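PDB 3M0K: oxaloacetate acetylhydrolase from Cryphonectria parasitica, which belongs to the phosphoenolpyruvate phosphomutase family of alpha/beta (TIM) barrel proteins and holds a manganese ion and an oxalate ion in this structure. Local coordinates for residues T23-V28 with G45-Y50; A93-G98 with A118-E123; A167-L172 with E182-A187; N221-G226 with I245-T250. All coordinates share one frame; numbering follows the deposited sequence.

How the interactions relate
From the N terminus, interaction 1 closes the loop through helix 35-43, interaction 2 the loop through helix 102-114, interaction 3 the short helical return between 172 and 182, and interaction 4 the loop through helix 233-239. The four follow one another in series; none nests in or crosses another. Interactions 1, 2 and 4 join successive parallel strands of the barrel, whereas interaction 3 lays a helix against the outside of strand 164-169. Neighbouring strands link them further: 49-51 lies beside 91-94, 119-122 beside 164-169, and 27-32 beside 243-246. All four include residues at the oxalate, so the separate loops converge on one site.

Interaction 1 (T23-V28 with G45-Y50); sequences TDELIV and GFKSLY. With OXL (oxalate ion), chain B.
Val28 and Ile27 meet Phe46 and Ser48 where two parallel strands of the alpha/beta barrel begin, at either end of the beta-alpha-beta crossover through helix 35-43. The chain leaves that helix at Gly45 in a Schellman motif and runs through Phe46, Lys47 and Ser48 into strand 49-51. No direct hydrogen bond joins the two segments. A water takes that part, donating to Val28 O at 2.7 Å and accepting from Lys47 N at 3.0 Å. Val28 O and Ser48 O come within 3.3 Å of each other, two acceptors that cannot bond to each other; for Val28 O the water is a donor.

The apolar contacts are small. Phe46 turns the edge of its ring to Val28, with CD1 near Val28 O and CE1 4.2 Å from Val28 CG1. Deeper in, the branch methyl Ile27 CG2 lies 3.7 Å from Ser48 CB. Ser48 OG is directed elsewhere, to Pro90 O, and Val28 also packs on Phe246 of strand 243-246.

Charge pairs the exposed end of the contact. Glu25 and Lys47 approach at about a right angle, each with CG opposite its carbonyl carbon; the lysine chain then bends at CG-CD (chi3 68°) and brings its ammonium to the carboxylate. This salt bridge is long, and it is shared almost evenly: Lys47 NZ lies 3.8 Å from Glu25 OE2 and 3.9 Å from Glu25 OE1.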
loop_
_atom_site.group_PDB
_atom_site.type_symbol
_atom_site.label_atom_id
_atom_site.label_comp_id
_atom_site.label_asym_id
_atom_site.label_seq_id
_atom_site.Cartn_x
_atom_site.Cartn_y
_atom_site.Cartn_z
ATOM N N THR A 23 13.888 -15.716 31.321
ATOM C CA THR A 23 14.265 -17.103 31.048
ATOM C C THR A 23 15.698 -17.168 30.540
ATOM O O THR A 23 16.287 -16.148 30.201
ATOM C CB THR A 23 13.332 -17.788 30.007
ATOM O OG1 THR A 23 13.763 -17.473 28.676
ATOM C CG2 THR A 23 11.883 -17.365 30.195
ATOM N N ASP A 24 16.251 -18.374 30.487
ATOM C CA ASP A 24 17.605 -18.572 29.982
ATOM C C ASP A 24 17.565 -19.388 28.695
ATOM O O ASP A 24 18.601 -19.804 28.177
ATOM C CB ASP A 24 18.464 -19.278 31.032
ATOM C CG ASP A 24 18.620 -18.460 32.301
ATOM O OD1 ASP A 24 19.159 -17.335 32.222
ATOM O OD2 ASP A 24 18.205 -18.945 33.376
ATOM N N GLU A 25 16.358 -19.606 28.186
ATOM C CA GLU A 25 16.163 -20.407 26.984
ATOM C C GLU A 25 16.726 -19.727 25.747
ATOM O O GLU A 25 16.676 -18.503 25.624
ATOM C CB GLU A 25 14.676 -20.656 26.748
ATOM C CG GLU A 25 13.994 -21.513 27.787
ATOM C CD GLU A 25 12.547 -21.790 27.425
ATOM O OE1 GLU A 25 12.297 -22.293 26.308
ATOM O OE2 GLU A 25 11.661 -21.503 28.257
ATOM N N LEU A 26 17.251 -20.527 24.829
ATOM C CA LEU A 26 17.586 -20.031 23.508
ATOM C C LEU A 26 16.287 -19.855 22.741
ATOM O O LEU A 26 15.542 -20.815 22.545
ATOM C CB LEU A 26 18.483 -21.019 22.772
ATOM C CG LEU A 26 18.767 -20.624 21.325
ATOM C CD1 LEU A 26 19.561 -19.322 21.278
ATOM C CD2 LEU A 26 19.508 -21.745 20.614
ATOM N N ILE A 27 16.017 -18.627 22.311
ATOM C CA ILE A 27 14.781 -18.323 21.600
ATOM C C ILE A 27 14.978 -18.601 20.117
ATOM O O ILE A 27 15.717 -17.891 19.431
ATOM C CB ILE A 27 14.362 -16.856 21.818
ATOM C CG1 ILE A 27 14.268 -16.554 23.317
ATOM C CG2 ILE A 27 13.034 -16.574 21.137
ATOM C CD1 ILE A 27 14.357 -15.070 23.651
ATOM N N VAL A 28 14.337 -19.660 19.636
ATOM C CA VAL A 28 14.511 -20.105 18.257
ATOM C C VAL A 28 13.457 -19.501 17.350
ATOM O O VAL A 28 12.260 -19.718 17.551
ATOM C CB VAL A 28 14.443 -21.642 18.182
ATOM C CG1 VAL A 28 14.388 -22.137 16.724
ATOM C CG2 VAL A 28 15.616 -22.237 18.940
ATOM N N GLY A 45 4.063 -24.308 16.450
ATOM C CA GLY A 45 4.266 -23.927 17.834
ATOM C C GLY A 45 5.559 -23.205 18.163
ATOM O O GLY A 45 5.956 -23.158 19.331
ATOM N N PHE A 46 6.231 -22.644 17.160
ATOM C CA PHE A 46 7.415 -21.843 17.464
ATOM C C PHE A 46 7.030 -20.691 18.381
ATOM O O PHE A 46 5.949 -20.113 18.250
ATOM C CB PHE A 46 8.122 -21.353 16.198
ATOM C CG PHE A 46 8.868 -22.436 15.482
ATOM C CD1 PHE A 46 10.197 -22.676 15.756
ATOM C CD2 PHE A 46 8.222 -23.243 14.565
ATOM C CE1 PHE A 46 10.883 -23.687 15.108
ATOM C CE2 PHE A 46 8.902 -24.257 13.911
ATOM C CZ PHE A 46 10.225 -24.490 14.191
ATOM N N LYS A 47 7.921 -20.371 19.316
ATOM C CA LYS A 47 7.630 -19.407 20.368
ATOM C C LYS A 47 7.925 -17.980 19.928
ATOM O O LYS A 47 7.538 -17.024 20.590
ATOM C CB LYS A 47 8.434 -19.744 21.623
ATOM C CG LYS A 47 8.015 -21.050 22.276
ATOM C CD LYS A 47 8.730 -21.256 23.596
ATOM C CE LYS A 47 8.274 -20.242 24.639
ATOM N NZ LYS A 47 8.824 -20.559 25.988
ATOM N N SER A 48 8.617 -17.852 18.804
ATOM C CA SER A 48 8.935 -16.550 18.253
ATOM C C SER A 48 9.263 -16.745 16.791
ATOM O O SER A 48 9.769 -17.801 16.400
ATOM C CB SER A 48 10.128 -15.921 18.967
ATOM O OG SER A 48 10.375 -14.612 18.457
ATOM N N LEU A 49 8.957 -15.734 15.990
ATOM C CA LEU A 49 9.182 -15.774 14.550
ATOM C C LEU A 49 10.146 -14.668 14.160
ATOM O O LEU A 49 10.281 -13.674 14.869
ATOM C CB LEU A 49 7.866 -15.578 13.792
ATOM C CG LEU A 49 6.991 -16.814 13.513
ATOM C CD1 LEU A 49 6.629 -17.532 14.782
ATOM C CD2 LEU A 49 5.733 -16.382 12.782
ATOM N N TYR A 50 10.808 -14.848 13.027
ATOM C CA TYR A 50 11.678 -13.828 12.491
ATOM C C TYR A 50 11.249 -13.472 11.075
ATOM O O TYR A 50 11.065 -14.350 10.240
ATOM C CB TYR A 50 13.124 -14.319 12.491
ATOM C CG TYR A 50 14.027 -13.414 11.688
ATOM C CD1 TYR A 50 14.234 -12.095 12.069
ATOM C CD2 TYR A 50 14.661 -13.868 10.541
ATOM C CE1 TYR A 50 15.047 -11.255 11.336
ATOM C CE2 TYR A 50 15.477 -13.027 9.804
ATOM C CZ TYR A 50 15.664 -11.725 10.206
ATOM O OH TYR A 50 16.481 -10.914 9.474
HETATM C C1 OXL B . 17.635 -11.346 6.320
HETATM C C2 OXL B . 18.694 -11.065 7.379
HETATM O O1 OXL B . 17.258 -10.477 5.611
HETATM O O2 OXL B . 19.143 -9.979 7.483
HETATM O O3 OXL B . 17.126 -12.635 6.184
HETATM O O4 OXL B . 19.133 -12.092 8.221
HETATM O O HOH W 1 10.760 -21.296 19.122
#

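Interaction 2 (A93-G98 with A118-E123); sequences ADMDTG and AGAHLE. With MN (manganese (II) ion), chain C; OXL (oxalate ion), chain B.
Asp94 and His121 are brought together by their first torsions: Asp94 sets CG opposite its main-chain nitrogen (chi1 -169°), while His121 tucks CG between its nitrogen and carbonyl carbon (chi1 60°). The histidine ring consequently lies across the aspartate, one face over Asp94 CA in a CH-pi contact, with the carboxylate and ring planes 29° apart. Its NE2 is hydrogen-bonded to Tyr50 OH.

The two carboxylate oxygens divide the work. Asp94 OD2 binds the manganese at 2.1 Å. Asp94 OD1, met from above the carboxylate plane, accepts the backbone N of Asp96 at 2.7 Å in an Asx turn, which helps fix the rotation of the group. Two oxalate oxygens and two waters also bind the metal. One of these waters lies 2.5 Å from Glu123 OE1, placing Glu123 in the second shell. A further water, not on the metal, lies at the edge of the histidine ring and links His121 ND1 to Glu123 OE1.

Backbone bonds run beneath this site: Ala93 N to Gly119 O at 2.8 Å, Met95 N to His121 O at 3.1 Å and Glu123 N to Asp96 O at 2.9 Å. On the face turned from the metal, Met95 CG packs on Ala120 CB at 3.7 Å and Met95 CE reaches Leu122 CD1. Helix 102-114 packs on Met95, and helix 142-158 on Leu122. A metal-binding aspartate ending one parallel strand, backed by second-shell groups from the next, is typical of sites at the C-terminal strand ends of alpha/beta barrels.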
loop_
_atom_site.group_PDB
_atom_site.type_symbol
_atom_site.label_atom_id
_atom_site.label_comp_id
_atom_site.label_asym_id
_atom_site.label_seq_id
_atom_site.Cartn_x
_atom_site.Cartn_y
_atom_site.Cartn_z
ATOM N N ALA A 93 11.649 -8.539 13.522
ATOM C CA ALA A 93 11.688 -8.217 12.108
ATOM C C ALA A 93 12.960 -7.471 11.744
ATOM O O ALA A 93 13.410 -6.605 12.484
ATOM C CB ALA A 93 10.453 -7.391 11.722
ATOM N N ASP A 94 13.539 -7.833 10.608
ATOM C CA ASP A 94 14.613 -7.069 9.995
ATOM C C ASP A 94 14.128 -5.635 9.853
ATOM O O ASP A 94 13.008 -5.400 9.415
ATOM C CB ASP A 94 14.846 -7.657 8.608
ATOM C CG ASP A 94 16.099 -7.164 7.945
ATOM O OD1 ASP A 94 16.784 -6.253 8.456
ATOM O OD2 ASP A 94 16.396 -7.715 6.865
ATOM N N MET A 95 14.960 -4.671 10.239
ATOM C CA MET A 95 14.678 -3.282 9.908
ATOM C C MET A 95 15.860 -2.665 9.177
ATOM O O MET A 95 15.978 -1.453 9.090
ATOM C CB MET A 95 14.267 -2.451 11.134
ATOM C CG MET A 95 15.344 -2.212 12.198
ATOM S SD MET A 95 14.763 -0.970 13.408
ATOM C CE MET A 95 15.035 0.537 12.524
ATOM N N ASP A 96 16.741 -3.519 8.666
ATOM C CA ASP A 96 17.822 -3.059 7.816
ATOM C C ASP A 96 18.593 -1.912 8.450
ATOM O O ASP A 96 19.062 -2.035 9.583
ATOM C CB ASP A 96 17.260 -2.680 6.447
ATOM C CG ASP A 96 16.735 -3.887 5.704
ATOM O OD1 ASP A 96 17.567 -4.664 5.194
ATOM O OD2 ASP A 96 15.501 -4.060 5.649
ATOM N N THR A 97 18.731 -0.806 7.726
ATOM C CA THR A 97 19.452 0.345 8.261
ATOM C C THR A 97 18.523 1.416 8.821
ATOM O O THR A 97 18.974 2.478 9.246
ATOM C CB THR A 97 20.365 0.978 7.202
ATOM O OG1 THR A 97 19.568 1.404 6.095
ATOM C CG2 THR A 97 21.400 -0.027 6.724
ATOM N N GLY A 98 17.228 1.136 8.830
ATOM C CA GLY A 98 16.260 2.120 9.273
ATOM C C GLY A 98 15.696 2.940 8.125
ATOM O O GLY A 98 14.879 3.819 8.347
ATOM N N ALA A 118 7.675 -7.172 17.857
ATOM C CA ALA A 118 8.261 -7.390 19.185
ATOM C C ALA A 118 9.661 -6.833 19.260
ATOM O O ALA A 118 10.094 -6.348 20.307
ATOM C CB ALA A 118 8.275 -8.883 19.525
ATOM N N GLY A 119 10.374 -6.911 18.148
ATOM C CA GLY A 119 11.743 -6.446 18.090
ATOM C C GLY A 119 12.234 -6.364 16.664
ATOM O O GLY A 119 11.543 -6.787 15.732
ATOM N N ALA A 120 13.437 -5.824 16.489
ATOM C CA ALA A 120 13.996 -5.656 15.151
ATOM C C ALA A 120 15.493 -5.487 15.245
ATOM O O ALA A 120 16.006 -4.994 16.256
ATOM C CB ALA A 120 13.371 -4.431 14.446
ATOM N N HIS A 121 16.192 -5.917 14.201
ATOM C CA HIS A 121 17.623 -5.665 14.125
ATOM C C HIS A 121 17.970 -4.546 13.167
ATOM O O HIS A 121 17.410 -4.433 12.075
ATOM C CB HIS A 121 18.445 -6.931 13.874
ATOM C CG HIS A 121 18.126 -7.645 12.599
ATOM N ND1 HIS A 121 18.604 -7.233 11.367
ATOM C CD2 HIS A 121 17.452 -8.795 12.369
ATOM C CE1 HIS A 121 18.200 -8.074 10.437
ATOM N NE2 HIS A 121 17.492 -9.033 11.018
ATOM N N LEU A 122 18.882 -3.699 13.631
ATOM C CA LEU A 122 19.280 -2.475 12.963
ATOM C C LEU A 122 20.781 -2.562 12.749
ATOM O O LEU A 122 21.527 -2.825 13.697
ATOM C CB LEU A 122 18.933 -1.298 13.884
ATOM C CG LEU A 122 19.362 0.120 13.549
ATOM C CD1 LEU A 122 18.956 0.469 12.136
ATOM C CD2 LEU A 122 18.737 1.087 14.550
ATOM N N GLU A 123 21.223 -2.343 11.510
ATOM C CA GLU A 123 22.602 -2.629 11.132
ATOM C C GLU A 123 23.403 -1.390 10.767
ATOM O O GLU A 123 22.864 -0.285 10.649
ATOM C CB GLU A 123 22.646 -3.647 9.985
ATOM C CG GLU A 123 22.072 -3.102 8.680
ATOM C CD GLU A 123 21.607 -4.200 7.727
ATOM O OE1 GLU A 123 20.964 -5.173 8.187
ATOM O OE2 GLU A 123 21.874 -4.075 6.510
HETATM MN MN MN C . 18.238 -8.391 5.986
HETATM C C1 OXL B . 17.635 -11.346 6.320
HETATM C C2 OXL B . 18.694 -11.065 7.379
HETATM O O1 OXL B . 17.258 -10.477 5.611
HETATM O O2 OXL B . 19.143 -9.979 7.483
HETATM O O3 OXL B . 17.126 -12.635 6.184
HETATM O O4 OXL B . 19.133 -12.092 8.221
HETATM O O HOH W 2 19.123 -6.659 7.262
HETATM O O HOH W 3 19.581 -4.964 10.349
HETATM O O HOH W 4 20.093 -5.504 4.575
HETATM O O HOH W 5 19.995 -8.371 4.603
#

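Interaction 3 (A167-L172 with E182-A187); sequences ARTDAL and ERLRAA. With OXL (oxalate ion), chain B.
Ala167, Thr169 and Ala171 of the barrel wall face Arg183, Leu184 and Ala187 of helix 177-190, one of the helices that sheathe the alpha/beta barrel. Strand and helix run nearly antiparallel, at 163°, with their short axes 8.7 Å apart. The two alanines meet tightly, Ala167 CB and Ala187 CB standing 3.4 Å apart, less than usual for two carbons. Leu184 reaches in with CD2, which lies 3.3 Å from Ala167 O and 4.1 Å from Thr169 CG2; the leucine and threonine side chains meet at about a right angle.

Thr169 puts OG1 opposite its backbone N (chi1 180°), beside the aliphatic part of Arg183 and 3.8 Å from its CD. The same hydroxyl accepts Ala171 N in an ST turn and is hydrogen-bonded to Asp124. Ala171 CB lies over one face of the Arg183 guanidinium, toward its rim; the nitrogens of that group form salt bridges with Glu179 and Asp124.

Arg168, between Ala167 and Thr169 in the strand, points the other way, into the barrel. At the end of its extended chain the guanidinium grips Asp170 side-on: Arg168 NE meets Asp170 OD2 and Arg168 NH2 meets Asp170 OD1, each at 2.9 Å. This grip steadies the guanidinium, whose remaining nitrogen, Arg168 NH1, donates to oxalate O2 at 2.8 Å.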
loop_
_atom_site.group_PDB
_atom_site.type_symbol
_atom_site.label_atom_id
_atom_site.label_comp_id
_atom_site.label_asym_id
_atom_site.label_seq_id
_atom_site.Cartn_x
_atom_site.Cartn_y
_atom_site.Cartn_z
ATOM N N ALA A 167 21.089 -4.687 17.973
ATOM C CA ALA A 167 22.098 -3.950 17.238
ATOM C C ALA A 167 22.915 -4.921 16.409
ATOM O O ALA A 167 23.625 -5.772 16.947
ATOM C CB ALA A 167 22.999 -3.168 18.196
ATOM N N ARG A 168 22.820 -4.792 15.093
ATOM C CA ARG A 168 23.534 -5.699 14.204
ATOM C C ARG A 168 24.763 -5.019 13.637
ATOM O O ARG A 168 24.711 -3.860 13.259
ATOM C CB ARG A 168 22.615 -6.176 13.079
ATOM C CG ARG A 168 23.365 -6.787 11.908
ATOM C CD ARG A 168 22.400 -7.368 10.889
ATOM N NE ARG A 168 23.042 -7.528 9.589
ATOM C CZ ARG A 168 22.517 -8.220 8.582
ATOM N NH1 ARG A 168 21.349 -8.838 8.732
ATOM N NH2 ARG A 168 23.164 -8.303 7.430
ATOM N N THR A 169 25.885 -5.727 13.609
ATOM C CA THR A 169 27.049 -5.196 12.925
ATOM C C THR A 169 27.478 -6.120 11.805
ATOM O O THR A 169 27.610 -7.330 11.997
ATOM C CB THR A 169 28.250 -4.907 13.860
ATOM O OG1 THR A 169 29.327 -4.391 13.069
ATOM C CG2 THR A 169 28.722 -6.163 14.577
ATOM N N ASP A 170 27.677 -5.519 10.638
ATOM C CA ASP A 170 28.181 -6.191 9.449
ATOM C C ASP A 170 29.645 -5.842 9.215
ATOM O O ASP A 170 30.147 -5.963 8.094
ATOM C CB ASP A 170 27.356 -5.751 8.250
ATOM C CG ASP A 170 25.984 -6.375 8.244
ATOM O OD1 ASP A 170 25.895 -7.577 7.944
ATOM O OD2 ASP A 170 24.998 -5.672 8.547
ATOM N N ALA A 171 30.329 -5.414 10.276
ATOM C CA ALA A 171 31.675 -4.868 10.130
ATOM C C ALA A 171 32.769 -5.926 10.031
ATOM O O ALA A 171 33.901 -5.607 9.667
ATOM C CB ALA A 171 31.983 -3.917 11.275
ATOM N N LEU A 172 32.443 -7.171 10.360
ATOM C CA LEU A 172 33.461 -8.220 10.431
ATOM C C LEU A 172 34.238 -8.296 9.126
ATOM O O LEU A 172 35.468 -8.228 9.113
ATOM C CB LEU A 172 32.823 -9.572 10.749
ATOM C CG LEU A 172 33.765 -10.762 10.937
ATOM C CD1 LEU A 172 34.775 -10.476 12.045
ATOM C CD2 LEU A 172 32.976 -12.026 11.239
ATOM N N GLU A 182 33.559 -3.799 19.511
ATOM C CA GLU A 182 33.523 -2.437 20.019
ATOM C C GLU A 182 32.240 -1.725 19.621
ATOM O O GLU A 182 31.683 -0.959 20.406
ATOM C CB GLU A 182 34.744 -1.660 19.548
ATOM C CG GLU A 182 36.027 -2.280 20.046
ATOM C CD GLU A 182 37.106 -1.261 20.294
ATOM O OE1 GLU A 182 37.699 -0.768 19.310
ATOM O OE2 GLU A 182 37.364 -0.958 21.478
ATOM N N ARG A 183 31.773 -1.989 18.407
ATOM C CA ARG A 183 30.504 -1.428 17.952
ATOM C C ARG A 183 29.346 -1.964 18.778
ATOM O O ARG A 183 28.428 -1.219 19.113
ATOM C CB ARG A 183 30.263 -1.697 16.461
ATOM C CG ARG A 183 31.240 -0.977 15.553
ATOM C CD ARG A 183 30.845 -1.045 14.091
ATOM N NE ARG A 183 31.775 -0.258 13.299
ATOM C CZ ARG A 183 31.454 0.422 12.205
ATOM N NH1 ARG A 183 30.211 0.409 11.739
ATOM N NH2 ARG A 183 32.387 1.124 11.577
ATOM N N LEU A 184 29.378 -3.254 19.097
ATOM C CA LEU A 184 28.311 -3.851 19.899
ATOM C C LEU A 184 28.326 -3.279 21.309
ATOM O O LEU A 184 27.276 -2.982 21.880
ATOM C CB LEU A 184 28.437 -5.377 19.944
ATOM C CG LEU A 184 28.144 -6.085 18.620
ATOM C CD1 LEU A 184 28.304 -7.594 18.765
ATOM C CD2 LEU A 184 26.748 -5.722 18.106
ATOM N N ARG A 185 29.524 -3.102 21.861
ATOM C CA ARG A 185 29.656 -2.503 23.181
ATOM C C ARG A 185 29.112 -1.088 23.186
ATOM O O ARG A 185 28.424 -0.680 24.118
ATOM C CB ARG A 185 31.117 -2.504 23.636
ATOM C CG ARG A 185 31.618 -3.870 24.015
ATOM C CD ARG A 185 33.031 -3.834 24.573
ATOM N NE ARG A 185 33.406 -5.151 25.074
ATOM C CZ ARG A 185 34.639 -5.637 25.048
ATOM N NH1 ARG A 185 35.626 -4.907 24.542
ATOM N NH2 ARG A 185 34.878 -6.854 25.521
ATOM N N ALA A 186 29.450 -0.328 22.155
ATOM C CA ALA A 186 28.943 1.028 22.040
ATOM C C ALA A 186 27.426 1.017 21.913
ATOM O O ALA A 186 26.742 1.789 22.572
ATOM C CB ALA A 186 29.570 1.730 20.848
ATOM N N ALA A 187 26.910 0.137 21.059
ATOM C CA ALA A 187 25.470 0.028 20.837
ATOM C C ALA A 187 24.744 -0.334 22.127
ATOM O O ALA A 187 23.685 0.224 22.446
ATOM C CB ALA A 187 25.169 -1.002 19.728
HETATM C C1 OXL B . 17.635 -11.346 6.320
HETATM C C2 OXL B . 18.694 -11.065 7.379
HETATM O O1 OXL B . 17.258 -10.477 5.611
HETATM O O2 OXL B . 19.143 -9.979 7.483
HETATM O O3 OXL B . 17.126 -12.635 6.184
HETATM O O4 OXL B . 19.133 -12.092 8.221
#

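Interaction 4 (N221-G226 with I245-T250); sequences NSVENG and IFSFAT. With CA (calcium ion), chain D; OXL (oxalate ion), chain B.
Asn221 and Ile245 are neighbours in a parallel strand pair, and the asparagine side chain leads from the sheet to the oxalate. CB rests 4.0 Å from Ile245 CG1. With CG opposite the backbone N (chi1 173°), the amide extends toward Ser247: Asn221 OD1 is 2.6 Å from Ser247 OG and also touches Ile245 CG1. At the other branch, Asn221 ND2 is hydrogen-bonded to Glu198; it also passes oxalate O4 at 3.4 Å, without a hydrogen bond to it. Ser247 OG is 2.6 Å from oxalate O4, so the serine sits between amide and ligand.

The backbones are joined by Ser222 N to Ile245 O at 2.9 Å and Ser247 N to Ser222 O at 3.1 Å. Beyond the strands, Val223 CG1 lies 3.6 Å from Phe248 CD2, the two side chains side by side, and Leu282 of the second subunit packs on Phe248. Glu224 OE2 and Asn225 OD1 bind a calcium ion together with Thr273 and Asp275 of that subunit. Ligand contacts from the C-terminal ends of parallel strands and the loops just after them are typical of an alpha/beta barrel site, here set beside a subunit interface.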
loop_
_atom_site.group_PDB
_atom_site.type_symbol
_atom_site.label_atom_id
_atom_site.label_comp_id
_atom_site.label_asym_id
_atom_site.label_seq_id
_atom_site.Cartn_x
_atom_site.Cartn_y
_atom_site.Cartn_z
ATOM N N ASN A 221 22.618 -15.300 13.861
ATOM C CA ASN A 221 21.887 -15.383 12.597
ATOM C C ASN A 221 22.386 -16.538 11.743
ATOM O O ASN A 221 23.449 -16.446 11.124
ATOM C CB ASN A 221 21.999 -14.085 11.804
ATOM C CG ASN A 221 21.381 -14.204 10.416
ATOM O OD1 ASN A 221 20.405 -14.925 10.229
ATOM N ND2 ASN A 221 21.974 -13.533 9.434
ATOM N N SER A 222 21.618 -17.619 11.712
ATOM C CA SER A 222 21.948 -18.781 10.900
ATOM C C SER A 222 21.415 -18.584 9.483
ATOM O O SER A 222 20.216 -18.422 9.292
ATOM C CB SER A 222 21.327 -20.030 11.530
ATOM O OG SER A 222 21.544 -21.184 10.731
ATOM N N VAL A 223 22.297 -18.572 8.491
ATOM C CA VAL A 223 21.863 -18.381 7.114
ATOM C C VAL A 223 21.972 -19.700 6.378
ATOM O O VAL A 223 23.071 -20.184 6.117
ATOM C CB VAL A 223 22.708 -17.325 6.383
ATOM C CG1 VAL A 223 22.184 -17.115 4.970
ATOM C CG2 VAL A 223 22.687 -16.016 7.151
ATOM N N GLU A 224 20.827 -20.290 6.057
ATOM C CA GLU A 224 20.834 -21.609 5.442
ATOM C C GLU A 224 21.543 -21.567 4.097
ATOM O O GLU A 224 21.191 -20.766 3.223
ATOM C CB GLU A 224 19.418 -22.146 5.280
ATOM C CG GLU A 224 19.359 -23.476 4.549
ATOM C CD GLU A 224 19.985 -24.611 5.342
ATOM O OE1 GLU A 224 20.449 -24.398 6.482
ATOM O OE2 GLU A 224 19.997 -25.733 4.823
ATOM N N ASN A 225 22.554 -22.424 3.955
ATOM C CA ASN A 225 23.335 -22.532 2.723
ATOM C C ASN A 225 24.163 -21.291 2.420
ATOM O O ASN A 225 24.585 -21.081 1.285
ATOM C CB ASN A 225 22.418 -22.900 1.556
ATOM C CG ASN A 225 21.727 -24.222 1.784
ATOM O OD1 ASN A 225 22.238 -25.061 2.515
ATOM N ND2 ASN A 225 20.552 -24.405 1.196
ATOM N N GLY A 226 24.396 -20.477 3.448
ATOM C CA GLY A 226 25.197 -19.276 3.308
ATOM C C GLY A 226 26.674 -19.535 3.529
ATOM O O GLY A 226 27.154 -20.655 3.340
ATOM N N ILE A 245 18.141 -16.848 14.983
ATOM C CA ILE A 245 17.199 -16.732 13.880
ATOM C C ILE A 245 17.672 -17.539 12.680
ATOM O O ILE A 245 18.869 -17.747 12.472
ATOM C CB ILE A 245 16.951 -15.273 13.492
ATOM C CG1 ILE A 245 18.169 -14.696 12.778
ATOM C CG2 ILE A 245 16.593 -14.458 14.735
ATOM C CD1 ILE A 245 18.028 -13.227 12.448
ATOM N N PHE A 246 16.715 -17.999 11.890
ATOM C CA PHE A 246 17.026 -18.850 10.757
ATOM C C PHE A 246 16.534 -18.159 9.501
ATOM O O PHE A 246 15.431 -18.403 9.031
ATOM C CB PHE A 246 16.405 -20.231 10.956
ATOM C CG PHE A 246 17.027 -21.000 12.090
ATOM C CD1 PHE A 246 17.993 -21.954 11.842
ATOM C CD2 PHE A 246 16.667 -20.738 13.404
ATOM C CE1 PHE A 246 18.581 -22.650 12.878
ATOM C CE2 PHE A 246 17.254 -21.437 14.451
ATOM C CZ PHE A 246 18.210 -22.393 14.182
ATOM N N SER A 247 17.389 -17.283 8.981
ATOM C CA SER A 247 17.060 -16.367 7.896
ATOM C C SER A 247 16.319 -16.970 6.719
ATOM O O SER A 247 15.283 -16.455 6.298
ATOM C CB SER A 247 18.348 -15.741 7.376
ATOM O OG SER A 247 18.709 -14.675 8.209
ATOM N N PHE A 248 16.872 -18.044 6.170
ATOM C CA PHE A 248 16.355 -18.611 4.929
ATOM C C PHE A 248 15.658 -19.947 5.146
ATOM O O PHE A 248 15.522 -20.740 4.217
ATOM C CB PHE A 248 17.483 -18.765 3.897
ATOM C CG PHE A 248 17.932 -17.469 3.280
ATOM C CD1 PHE A 248 17.547 -17.132 1.995
ATOM C CD2 PHE A 248 18.751 -16.590 3.979
ATOM C CE1 PHE A 248 17.966 -15.941 1.413
ATOM C CE2 PHE A 248 19.168 -15.394 3.406
ATOM C CZ PHE A 248 18.773 -15.070 2.122
ATOM N N ALA A 249 15.172 -20.165 6.361
ATOM C CA ALA A 249 14.580 -21.441 6.754
ATOM C C ALA A 249 13.326 -21.827 5.970
ATOM O O ALA A 249 13.002 -23.009 5.837
ATOM C CB ALA A 249 14.273 -21.436 8.231
ATOM N N THR A 250 12.594 -20.838 5.477
ATOM C CA THR A 250 11.388 -21.144 4.717
ATOM C C THR A 250 11.505 -20.739 3.245
ATOM O O THR A 250 10.976 -21.417 2.369
ATOM C CB THR A 250 10.132 -20.537 5.363
ATOM O OG1 THR A 250 10.259 -19.119 5.425
ATOM C CG2 THR A 250 9.946 -21.074 6.779
HETATM CA CA CA D . 21.629 -26.974 3.696
HETATM C C1 OXL B . 17.635 -11.346 6.320
HETATM C C2 OXL B . 18.694 -11.065 7.379
HETATM O O1 OXL B . 17.258 -10.477 5.611
HETATM O O2 OXL B . 19.143 -9.979 7.483
HETATM O O3 OXL B . 17.126 -12.635 6.184
HETATM O O4 OXL B . 19.133 -12.092 8.221
HETATM O O HOH W 6 18.401 -20.401 8.053
HETATM O O HOH W 7 21.557 -29.118 4.798
HETATM O O HOH W 8 23.359 -26.425 5.300
#